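Local coordinates for protein peroxin 22 (Pichia angusta, PDB 5NKZ) that forms, through its soluble domain, a complex with the ubiquitin-conjugating enzyme Pex4p and is probably involved in peroxisome biogenesis, at residues S33-Q38 with T56-P61; R85-I90 with L109-N114; L103-N108 with F124-H129. All blocks are in the same frame, centred on the assembly; numbering follows the deposited sequence.

Interaction 1 (S33-Q38 with T56-P61); sequences SLVLTQ and TVILHP
Leu34 turns its CG anti to its own backbone N (chi1 179°), which lays its side chain beside that of Val57, CD2 to CG2 4.1 Å. On the other face of the sheet, Ile58 carries CG1 anti to its carbonyl carbon (chi1 -53°), and its CD1 reaches Val35 CG1 at 4.0 Å and Ser33 CB. These are neighbouring parallel strands of a beta-alpha-beta unit, joined through helix 46-51, within a Rossmann-like sheet of order 3-2-1-4-5. The backbone ladder alternates in direction: Leu34 N donates to Thr56 O at 2.7 Å, Ile58 N to Leu34 O at 2.8 Å, Leu36 N to Ile58 O at 3.0 Å and His60 N to Leu36 O at 3.1 Å. Branched aliphatic residues suit both buried faces: the Leu36 side chain crosses that of Val57, CD1 against CG1, on the Leu34 side, where Phe68 of helix 65-71 packs on Leu36, while Leu94 of helix 87-97 covers Val35 and Ile58. Beyond the strand ends His60 hydrogen-bonds through NE2 to Glu87. Its imidazole lies between Pro61 CD, near the rim of one face, and Thr37 CG2 over the opposite face; the latter is a CH-pi contact, Thr37 CG2 4.0 Å from the centroid of the His60 ring.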
# COMPACT_ATOMS: atom_id res chain seq x y z
N SER C 33 -10.63 4.35 -13.56
CA SER C 33 -10.92 3.01 -13.06
C SER C 33 -11.96 2.38 -13.97
O SER C 33 -13.04 2.94 -14.16
CB SER C 33 -11.40 3.02 -11.59
OG SER C 33 -10.35 3.30 -10.66
N LEU C 34 -11.67 1.21 -14.51
CA LEU C 34 -12.59 0.59 -15.44
C LEU C 34 -13.08 -0.71 -14.89
O LEU C 34 -12.29 -1.64 -14.74
CB LEU C 34 -11.86 0.36 -16.78
CG LEU C 34 -12.62 -0.33 -17.93
CD1 LEU C 34 -13.94 0.40 -18.19
CD2 LEU C 34 -11.73 -0.37 -19.16
N VAL C 35 -14.37 -0.83 -14.60
CA VAL C 35 -14.85 -2.11 -14.09
C VAL C 35 -15.59 -2.82 -15.18
O VAL C 35 -16.57 -2.30 -15.75
CB VAL C 35 -15.63 -2.07 -12.71
CG1 VAL C 35 -15.27 -0.82 -11.90
CG2 VAL C 35 -17.16 -2.19 -12.83
N LEU C 36 -15.09 -4.04 -15.43
CA LEU C 36 -15.57 -4.91 -16.50
C LEU C 36 -16.28 -6.13 -15.92
O LEU C 36 -15.65 -6.97 -15.29
CB LEU C 36 -14.40 -5.37 -17.39
CG LEU C 36 -13.55 -4.25 -18.03
CD1 LEU C 36 -12.31 -4.82 -18.73
CD2 LEU C 36 -14.39 -3.40 -18.95
N THR C 37 -17.59 -6.20 -16.11
CA THR C 37 -18.32 -7.47 -16.11
C THR C 37 -18.11 -8.19 -17.44
O THR C 37 -17.68 -7.60 -18.41
CB THR C 37 -19.84 -7.22 -15.95
OG1 THR C 37 -20.31 -6.35 -17.00
CG2 THR C 37 -20.13 -6.57 -14.62
N GLN C 38 -18.42 -9.49 -17.47
CA GLN C 38 -18.67 -10.26 -18.69
C GLN C 38 -19.20 -9.44 -19.88
O GLN C 38 -18.60 -9.44 -20.94
CB GLN C 38 -19.66 -11.39 -18.36
CG GLN C 38 -18.98 -12.61 -17.81
CD GLN C 38 -18.81 -13.73 -18.83
OE1 GLN C 38 -18.67 -13.49 -20.04
NE2 GLN C 38 -18.82 -14.97 -18.34
N THR C 56 -6.79 1.51 -14.87
CA THR C 56 -6.75 0.45 -13.91
C THR C 56 -8.06 -0.29 -14.08
O THR C 56 -9.13 0.31 -14.02
CB THR C 56 -6.54 1.01 -12.47
OG1 THR C 56 -5.32 1.80 -12.40
CG2 THR C 56 -6.45 -0.13 -11.46
N VAL C 57 -7.98 -1.58 -14.31
CA VAL C 57 -9.13 -2.41 -14.61
C VAL C 57 -9.51 -3.31 -13.42
O VAL C 57 -8.66 -4.03 -12.85
CB VAL C 57 -8.83 -3.30 -15.84
CG1 VAL C 57 -9.82 -4.45 -15.97
CG2 VAL C 57 -8.82 -2.47 -17.13
N ILE C 58 -10.80 -3.36 -13.14
CA ILE C 58 -11.34 -4.14 -12.05
C ILE C 58 -12.30 -5.19 -12.61
O ILE C 58 -13.38 -4.87 -13.12
CB ILE C 58 -12.02 -3.17 -11.03
CG1 ILE C 58 -11.02 -2.07 -10.64
CG2 ILE C 58 -12.54 -3.90 -9.79
CD1 ILE C 58 -11.66 -0.82 -10.10
N LEU C 59 -11.93 -6.46 -12.52
CA LEU C 59 -12.81 -7.53 -13.04
C LEU C 59 -13.85 -7.98 -12.01
O LEU C 59 -13.53 -8.24 -10.84
CB LEU C 59 -11.99 -8.74 -13.51
CG LEU C 59 -10.82 -8.36 -14.43
CD1 LEU C 59 -9.83 -9.51 -14.47
CD2 LEU C 59 -11.30 -7.95 -15.82
N HIS C 60 -15.09 -8.05 -12.47
CA HIS C 60 -16.17 -8.75 -11.78
C HIS C 60 -15.68 -10.16 -11.41
O HIS C 60 -14.76 -10.68 -12.05
CB HIS C 60 -17.36 -8.85 -12.73
CG HIS C 60 -18.69 -8.98 -12.07
ND1 HIS C 60 -19.49 -10.09 -12.23
CD2 HIS C 60 -19.40 -8.11 -11.31
CE1 HIS C 60 -20.61 -9.93 -11.56
NE2 HIS C 60 -20.58 -8.74 -10.99
N PRO C 61 -16.27 -10.76 -10.36
CA PRO C 61 -16.00 -12.18 -10.08
C PRO C 61 -16.24 -13.07 -11.29
O PRO C 61 -15.51 -14.03 -11.48
CB PRO C 61 -17.01 -12.52 -8.97
CG PRO C 61 -17.34 -11.23 -8.33
CD PRO C 61 -17.16 -10.16 -9.35

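Interaction 2 (R85-I90 with L109-N114); sequences RTEESI and LEMSAN
Glu87 and the backbone of Glu110 and Met111 meet through two hydrogen bonds. Glu110 N donates to Glu87 OE1 at 2.7 Å (169° at the hydrogen) and Met111 N to Glu87 OE2 at 2.8 Å (164°). Each oxygen offers its syn lone pair, so two successive amides hold both ends of one carboxylate and fix its rotation. A glutamate suits the place because its extended chain spans from the helix to the loop; OE1 has a second partner in His60. Van der Waals contacts flank this grip. Leu109 CB lies by the carboxylate, 3.5 Å from Glu87 OE1, and Met111, its chain bent at the end (chi3 -67°), returns along Glu87 to bring CE within 3.9 Å of Glu87 CB and 3.7 Å of Glu88 N. Phe91 on the next turn of the helix also packs on Leu109 and Met111. Within 85-90, Thr86 OG1 donates to Ser89 OG at 2.6 Å, while Ser89 OG and Arg85 N bond acidic side chains of the other protein chain, Pex4p. A carboxylate near the start of helix 87-97 thus anchors the loop after strand 101-103, at the C-terminal ends of the strands of a parallel alpha/beta sheet, where such loops gather.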
# COMPACT_ATOMS: atom_id res chain seq x y z
N ARG C 85 -13.54 -10.70 -6.02
CA ARG C 85 -14.29 -11.93 -5.75
C ARG C 85 -15.74 -11.76 -5.29
O ARG C 85 -16.51 -12.73 -5.41
CB ARG C 85 -13.53 -12.84 -4.77
CG ARG C 85 -12.44 -13.64 -5.50
CD ARG C 85 -11.88 -14.90 -4.79
NE ARG C 85 -11.76 -15.98 -5.78
CZ ARG C 85 -10.95 -15.97 -6.84
NH1 ARG C 85 -10.10 -14.97 -7.06
NH2 ARG C 85 -10.97 -16.99 -7.70
N THR C 86 -16.11 -10.57 -4.81
CA THR C 86 -17.53 -10.23 -4.52
C THR C 86 -17.88 -8.89 -5.19
O THR C 86 -17.03 -8.00 -5.30
CB THR C 86 -17.83 -10.11 -2.99
OG1 THR C 86 -17.42 -8.82 -2.49
CG2 THR C 86 -17.13 -11.22 -2.17
N GLU C 87 -19.13 -8.72 -5.61
CA GLU C 87 -19.54 -7.42 -6.14
C GLU C 87 -19.26 -6.24 -5.19
O GLU C 87 -18.80 -5.18 -5.62
CB GLU C 87 -21.01 -7.45 -6.53
CG GLU C 87 -21.21 -8.15 -7.86
CD GLU C 87 -22.63 -8.07 -8.36
OE1 GLU C 87 -22.84 -8.37 -9.56
OE2 GLU C 87 -23.53 -7.73 -7.57
N GLU C 88 -19.53 -6.44 -3.90
CA GLU C 88 -19.29 -5.40 -2.91
C GLU C 88 -17.85 -4.91 -3.01
O GLU C 88 -17.59 -3.70 -3.11
CB GLU C 88 -19.57 -5.91 -1.51
CG GLU C 88 -19.78 -4.78 -0.51
CD GLU C 88 -19.85 -5.25 0.92
OE1 GLU C 88 -19.58 -4.42 1.82
OE2 GLU C 88 -20.20 -6.44 1.14
N SER C 89 -16.92 -5.85 -3.05
CA SER C 89 -15.50 -5.50 -3.13
C SER C 89 -15.19 -4.47 -4.19
O SER C 89 -14.24 -3.69 -4.02
CB SER C 89 -14.64 -6.72 -3.38
OG SER C 89 -15.07 -7.77 -2.55
N ILE C 90 -15.97 -4.47 -5.29
CA ILE C 90 -15.76 -3.52 -6.40
C ILE C 90 -15.66 -2.12 -5.83
O ILE C 90 -14.64 -1.44 -6.01
CB ILE C 90 -16.86 -3.61 -7.47
CG1 ILE C 90 -16.77 -4.94 -8.23
CG2 ILE C 90 -16.78 -2.45 -8.47
CD1 ILE C 90 -18.10 -5.32 -8.88
N LEU C 109 -24.60 -5.37 -12.72
CA LEU C 109 -24.38 -6.13 -11.49
C LEU C 109 -25.63 -6.96 -11.17
O LEU C 109 -26.70 -6.67 -11.66
CB LEU C 109 -24.00 -5.17 -10.35
CG LEU C 109 -22.55 -4.62 -10.23
CD1 LEU C 109 -21.81 -4.53 -11.57
CD2 LEU C 109 -22.49 -3.27 -9.54
N GLU C 110 -25.44 -8.02 -10.37
CA GLU C 110 -26.53 -8.84 -9.84
C GLU C 110 -27.15 -8.19 -8.60
O GLU C 110 -28.35 -8.21 -8.45
CB GLU C 110 -26.10 -10.29 -9.54
CG GLU C 110 -24.95 -10.79 -10.43
CD GLU C 110 -24.97 -12.26 -10.81
OE1 GLU C 110 -25.77 -13.06 -10.26
OE2 GLU C 110 -24.16 -12.60 -11.70
N MET C 111 -26.34 -7.58 -7.75
CA MET C 111 -26.80 -6.65 -6.72
C MET C 111 -27.57 -5.44 -7.30
O MET C 111 -27.26 -4.95 -8.37
CB MET C 111 -25.57 -6.14 -5.96
CG MET C 111 -25.76 -5.18 -4.81
SD MET C 111 -24.20 -4.36 -4.39
CE MET C 111 -23.18 -5.70 -3.75
N SER C 112 -28.58 -4.95 -6.59
CA SER C 112 -29.24 -3.71 -7.01
C SER C 112 -29.89 -3.01 -5.85
O SER C 112 -30.00 -3.56 -4.75
CB SER C 112 -30.24 -3.94 -8.17
OG SER C 112 -31.07 -5.12 -8.08
N ALA C 113 -30.22 -1.73 -6.07
CA ALA C 113 -30.76 -0.82 -5.04
C ALA C 113 -29.83 -0.65 -3.81
O ALA C 113 -30.19 0.07 -2.91
CB ALA C 113 -32.18 -1.22 -4.60
N ASN C 114 -28.66 -1.32 -3.80
CA ASN C 114 -27.60 -1.09 -2.83
C ASN C 114 -26.74 -0.02 -3.51
O ASN C 114 -25.73 -0.29 -4.17
CB ASN C 114 -26.77 -2.34 -2.50
CG ASN C 114 -27.61 -3.58 -2.18
OD1 ASN C 114 -28.83 -3.58 -2.32
ND2 ASN C 114 -26.93 -4.66 -1.80

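Interaction 3 (L103-N108 with F124-H129); sequences LITLGN and FLTNVH
Thr105 reaches across to Thr126 and Asn127 mainly through its methyl group. Its CB stands 4.0 Å from Thr126 OG1, with the two threonine side chains set aslant. From there the branches part. CG2, anti to the carbonyl carbon, lies against Thr126 OG1 (3.1 Å) and leans over the start of the 3-10 turn at 127-128, coming to 3.5 Å from Asn127 N and 3.6 Å from Asn127 CB. OG1, placed between the backbone N and the carbonyl carbon (chi1 47°), instead hydrogen-bonds Asp40 OD1, and Asn127 ND2 bonds the same oxygen, so one carboxylate draws both segments together. Threonine fits here because a single short side chain offers a methyl to the turn and a hydroxyl to the acid. Just before Thr105 lies the outer edge of the parallel sheet, where strand 101-103 pairs with the short strand 124-125 through one bridge, Leu103 with Leu125. Ile104 N donates to Leu125 O at 3.3 Å, tilted 18° from the carbonyl plane, and Leu103 CA lies 3.2 Å from Leu125 O in a CA-H...O contact. Leu103 and Leu125 start their side chains on the same face, Leu103 CD2 to Leu125 CB 4.3 Å, though the end of Leu125 turns away. The leucine at 103 suits a buried strand position, also packing on Val32 and Leu34. After Leu125 the second segment turns at Thr126, whose O accepts a bond from His129 N.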
# COMPACT_ATOMS: atom_id res chain seq x y z
N LEU C 103 -15.59 4.35 -14.53
CA LEU C 103 -16.48 3.74 -15.50
C LEU C 103 -16.95 2.40 -15.00
O LEU C 103 -16.13 1.50 -14.77
CB LEU C 103 -15.78 3.53 -16.82
CG LEU C 103 -15.09 4.75 -17.39
CD1 LEU C 103 -14.29 4.26 -18.59
CD2 LEU C 103 -16.12 5.82 -17.74
N ILE C 104 -18.26 2.26 -14.92
CA ILE C 104 -18.89 1.08 -14.35
C ILE C 104 -20.37 1.08 -14.75
O ILE C 104 -21.06 2.08 -14.53
CB ILE C 104 -18.71 1.08 -12.79
CG1 ILE C 104 -19.68 0.10 -12.11
CG2 ILE C 104 -18.83 2.49 -12.18
CD1 ILE C 104 -19.31 -0.33 -10.70
N THR C 105 -20.85 0.01 -15.36
CA THR C 105 -22.30 -0.09 -15.58
C THR C 105 -22.83 -0.80 -14.36
O THR C 105 -22.60 -2.01 -14.18
CB THR C 105 -22.70 -0.89 -16.83
OG1 THR C 105 -21.97 -2.10 -16.86
CG2 THR C 105 -22.42 -0.12 -18.10
N LEU C 106 -23.53 -0.05 -13.51
CA LEU C 106 -24.14 -0.62 -12.31
C LEU C 106 -25.26 -1.57 -12.70
O LEU C 106 -25.44 -2.59 -12.04
CB LEU C 106 -24.67 0.47 -11.37
CG LEU C 106 -23.63 1.46 -10.81
CD1 LEU C 106 -24.25 2.77 -10.32
CD2 LEU C 106 -22.85 0.81 -9.70
N GLY C 107 -26.00 -1.25 -13.77
CA GLY C 107 -27.03 -2.12 -14.34
C GLY C 107 -26.61 -3.54 -14.69
O GLY C 107 -27.46 -4.42 -14.83
N ASN C 108 -25.30 -3.76 -14.86
CA ASN C 108 -24.77 -5.11 -15.14
C ASN C 108 -24.35 -5.90 -13.92
O ASN C 108 -23.80 -6.98 -14.07
CB ASN C 108 -23.57 -5.01 -16.09
CG ASN C 108 -23.96 -4.60 -17.48
OD1 ASN C 108 -23.11 -4.12 -18.25
ND2 ASN C 108 -25.23 -4.79 -17.84
N PHE C 124 -18.25 9.58 -11.98
CA PHE C 124 -18.70 8.24 -12.33
C PHE C 124 -19.37 8.49 -13.68
O PHE C 124 -19.99 9.52 -13.86
CB PHE C 124 -19.65 7.61 -11.27
CG PHE C 124 -21.16 7.79 -11.55
CD1 PHE C 124 -21.86 6.88 -12.39
CD2 PHE C 124 -21.89 8.90 -11.01
CE1 PHE C 124 -23.24 7.07 -12.68
CE2 PHE C 124 -23.26 9.07 -11.29
CZ PHE C 124 -23.93 8.16 -12.12
N LEU C 125 -19.22 7.57 -14.62
CA LEU C 125 -20.11 7.49 -15.77
C LEU C 125 -20.29 6.00 -16.10
O LEU C 125 -19.36 5.19 -15.89
CB LEU C 125 -19.60 8.29 -16.98
CG LEU C 125 -20.09 9.76 -17.16
CD1 LEU C 125 -21.56 9.92 -16.75
CD2 LEU C 125 -19.20 10.81 -16.50
N THR C 126 -21.46 5.66 -16.64
CA THR C 126 -21.72 4.33 -17.20
C THR C 126 -20.60 3.95 -18.20
O THR C 126 -20.01 4.79 -18.89
CB THR C 126 -23.14 4.19 -17.81
OG1 THR C 126 -23.35 2.85 -18.24
CG2 THR C 126 -23.41 5.17 -19.02
N ASN C 127 -20.25 2.67 -18.18
CA ASN C 127 -19.09 2.16 -18.88
C ASN C 127 -19.13 2.36 -20.41
O ASN C 127 -18.08 2.42 -21.07
CB ASN C 127 -18.94 0.69 -18.52
CG ASN C 127 -17.97 -0.01 -19.42
OD1 ASN C 127 -16.82 0.42 -19.54
ND2 ASN C 127 -18.44 -1.04 -20.10
N VAL C 128 -20.34 2.50 -20.95
CA VAL C 128 -20.56 2.74 -22.39
C VAL C 128 -19.78 3.99 -22.90
O VAL C 128 -19.32 4.02 -24.04
CB VAL C 128 -22.08 2.86 -22.74
CG1 VAL C 128 -22.27 2.71 -24.24
CG2 VAL C 128 -22.95 1.82 -22.00
N HIS C 129 -19.57 4.99 -22.04
CA HIS C 129 -18.83 6.21 -22.40
C HIS C 129 -17.34 6.10 -22.22
O HIS C 129 -16.65 7.10 -22.04
CB HIS C 129 -19.40 7.44 -21.64
CG HIS C 129 -20.75 7.87 -22.17
ND1 HIS C 129 -20.90 8.56 -23.36
CD2 HIS C 129 -22.00 7.65 -21.70
CE1 HIS C 129 -22.19 8.75 -23.59
NE2 HIS C 129 -22.87 8.20 -22.60

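Interaction 1 is the core of the domain: every touching residue is buried, and it is built from a regular backbone ladder and mostly aliphatic side chains. Interaction 3 belongs to the same sheet on the other side of strand 32-36, since Leu103 bonds the backbones of Ser33 and Val35, but it is partly buried, has a single bridge and soon gives way to a turn with polar side chains. Interaction 2 lies at the surface and joins a helix start to a loop through a carboxylate, with several residues of 85-90 touching Pex4p; interaction 3 touches no other chain. Interactions 1 and 2 meet at Glu87 and His60, and Ile90 packs on Ile104 of 103-108; the segments of interactions 2 and 3 alternate along the chain.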